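Long-range contact in regulator of nonsense transcripts 2 (PDB 4CEM), which acts in nonsense-mediated mRNA decay, here represented by the first of its three MIF4G domains: residues A[107-111]-A[155-161]. Numbering follows the deposited sequence.
Sequences VHLCS and ELTIVGI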
loop_
_atom_site.group_PDB
_atom_site.type_symbol
_atom_site.label_atom_id
_atom_site.label_comp_id
_atom_site.label_asym_id
_atom_site.label_seq_id
_atom_site.Cartn_x
_atom_site.Cartn_y
_atom_site.Cartn_z
ATOM N N VAL A 107 -5.518 -4.588 10.657
ATOM C CA VAL A 107 -5.747 -5.880 10.019
ATOM C C VAL A 107 -6.012 -6.932 11.092
ATOM O O VAL A 107 -6.870 -7.805 10.919
ATOM C CB VAL A 107 -4.545 -6.301 9.124
ATOM C CG1 VAL A 107 -4.705 -7.726 8.617
ATOM C CG2 VAL A 107 -4.393 -5.346 7.949
ATOM N N HIS A 108 -5.283 -6.840 12.201
ATOM C CA HIS A 108 -5.517 -7.737 13.335
ATOM C C HIS A 108 -6.925 -7.609 13.839
ATOM O O HIS A 108 -7.579 -8.616 14.093
ATOM C CB HIS A 108 -4.502 -7.483 14.461
ATOM C CG HIS A 108 -4.895 -8.080 15.800
ATOM N ND1 HIS A 108 -4.713 -9.381 16.100
ATOM C CD2 HIS A 108 -5.454 -7.492 16.931
ATOM C CE1 HIS A 108 -5.146 -9.619 17.347
ATOM N NE2 HIS A 108 -5.599 -8.460 17.858
ATOM N N LEU A 109 -7.404 -6.372 13.994
ATOM C CA LEU A 109 -8.766 -6.138 14.483
ATOM C C LEU A 109 -9.773 -6.597 13.451
ATOM O O LEU A 109 -10.792 -7.170 13.811
ATOM C CB LEU A 109 -9.016 -4.670 14.842
ATOM C CG LEU A 109 -8.311 -4.175 16.114
ATOM C CD1 LEU A 109 -8.483 -2.670 16.303
ATOM C CD2 LEU A 109 -8.774 -4.942 17.348
ATOM N N CYS A 110 -9.481 -6.358 12.173
ATOM C CA CYS A 110 -10.357 -6.840 11.106
ATOM C C CYS A 110 -10.487 -8.376 11.116
ATOM O O CYS A 110 -11.546 -8.914 10.780
ATOM C CB CYS A 110 -9.880 -6.350 9.738
ATOM S SG CYS A 110 -10.141 -4.587 9.415
ATOM N N SER A 111 -9.427 -9.072 11.532
ATOM C CA SER A 111 -9.442 -10.535 11.604
ATOM C C SER A 111 -10.266 -11.047 12.772
ATOM O O SER A 111 -10.911 -12.089 12.666
ATOM C CB SER A 111 -8.019 -11.099 11.691
ATOM O OG SER A 111 -7.254 -10.718 10.561
ATOM N N GLU A 155 -3.468 -6.018 2.127
ATOM C CA GLU A 155 -3.332 -6.969 3.238
ATOM C C GLU A 155 -4.612 -7.747 3.460
ATOM O O GLU A 155 -4.581 -8.974 3.598
ATOM C CB GLU A 155 -2.951 -6.288 4.558
ATOM C CG GLU A 155 -1.470 -5.996 4.728
ATOM C CD GLU A 155 -0.580 -7.222 4.624
ATOM O OE1 GLU A 155 -0.995 -8.341 4.982
ATOM O OE2 GLU A 155 0.560 -7.054 4.185
ATOM N N LEU A 156 -5.739 -7.034 3.496
ATOM C CA LEU A 156 -7.028 -7.671 3.750
ATOM C C LEU A 156 -7.306 -8.799 2.756
ATOM O O LEU A 156 -7.989 -9.772 3.086
ATOM C CB LEU A 156 -8.167 -6.646 3.709
ATOM C CG LEU A 156 -8.263 -5.697 4.902
ATOM C CD1 LEU A 156 -9.230 -4.573 4.583
ATOM C CD2 LEU A 156 -8.697 -6.459 6.139
ATOM N N THR A 157 -6.787 -8.667 1.541
ATOM C CA THR A 157 -6.892 -9.741 0.572
ATOM C C THR A 157 -5.876 -10.840 0.916
ATOM O O THR A 157 -6.242 -11.998 1.086
ATOM C CB THR A 157 -6.697 -9.218 -0.868
ATOM O OG1 THR A 157 -7.489 -8.036 -1.061
ATOM C CG2 THR A 157 -7.096 -10.273 -1.886
ATOM N N ILE A 158 -4.610 -10.472 1.070
ATOM C CA ILE A 158 -3.551 -11.456 1.344
ATOM C C ILE A 158 -3.892 -12.307 2.552
ATOM O O ILE A 158 -3.669 -13.519 2.567
ATOM C CB ILE A 158 -2.196 -10.791 1.633
ATOM C CG1 ILE A 158 -1.682 -10.056 0.404
ATOM C CG2 ILE A 158 -1.185 -11.847 2.050
ATOM C CD1 ILE A 158 -0.512 -9.161 0.697
ATOM N N VAL A 159 -4.458 -11.652 3.550
ATOM C CA VAL A 159 -4.801 -12.274 4.825
ATOM C C VAL A 159 -6.132 -13.042 4.763
ATOM O O VAL A 159 -6.566 -13.620 5.751
ATOM C CB VAL A 159 -4.773 -11.168 5.915
ATOM C CG1 VAL A 159 -5.979 -11.210 6.843
ATOM C CG2 VAL A 159 -3.435 -11.197 6.639
ATOM N N GLY A 160 -6.780 -13.058 3.598
ATOM C CA GLY A 160 -7.953 -13.906 3.372
ATOM C C GLY A 160 -9.289 -13.433 3.939
ATOM O O GLY A 160 -10.260 -14.190 3.937
ATOM N N ILE A 161 -9.346 -12.195 4.428
ATOM C CA ILE A 161 -10.609 -11.594 4.848
ATOM C C ILE A 161 -11.479 -11.368 3.615
ATOM O O ILE A 161 -12.665 -11.695 3.620
ATOM C CB ILE A 161 -10.379 -10.281 5.621
ATOM C CG1 ILE A 161 -9.752 -10.596 6.987
ATOM C CG2 ILE A 161 -11.689 -9.529 5.815
ATOM C CD1 ILE A 161 -9.181 -9.398 7.710
#
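Val107 meets the end of helix 143-158 and the residue that follows it, using both methyls. Val107 CG1, anti to the backbone N (chi1 172°), comes tip to tip with Val159, 4.1 Å from Val159 CG1. Val107 CG2 lies 3.8 Å from Glu155 CB, and these two side chains cross at about a right angle. Only the aliphatic root of Glu155 is used here; its carboxylate turns to a salt bridge with Arg25 of helix 6-33. One turn on, Cys110 makes its closest contacts through CB, with SG also against Leu156 CD2. Cys110 CB sits 3.7 Å from Ile161 CD1 and 3.8 Å from Leu156 CD2. Gly160, with positive phi, ends the helix in a Schellman motif, and Ile161 follows directly. Ser111 OG also touches Ile161 CD1, at 3.7 Å. Ser111 OG bonds back to its own helix, 3.0 Å from Val107 O, with the donor tilted 33° from the carbonyl plane. Ser111 N reaches the same oxygen from the opposite face. Asn32 of helix 6-33 bonds both Ser111 OG and Val159 O. Replacing Ser111 with alanine would probably cost Asn32 ND2 one of its acceptors and thin the packing against Ile161 CD1. The contact thus joins helix 103-116 to the end of helix 143-158 and the turn after it, in this all-helical MIF4G domain, through buried, largely apolar side chains, while the buried serine hydroxyl is satisfied by Val107 O and Asn32.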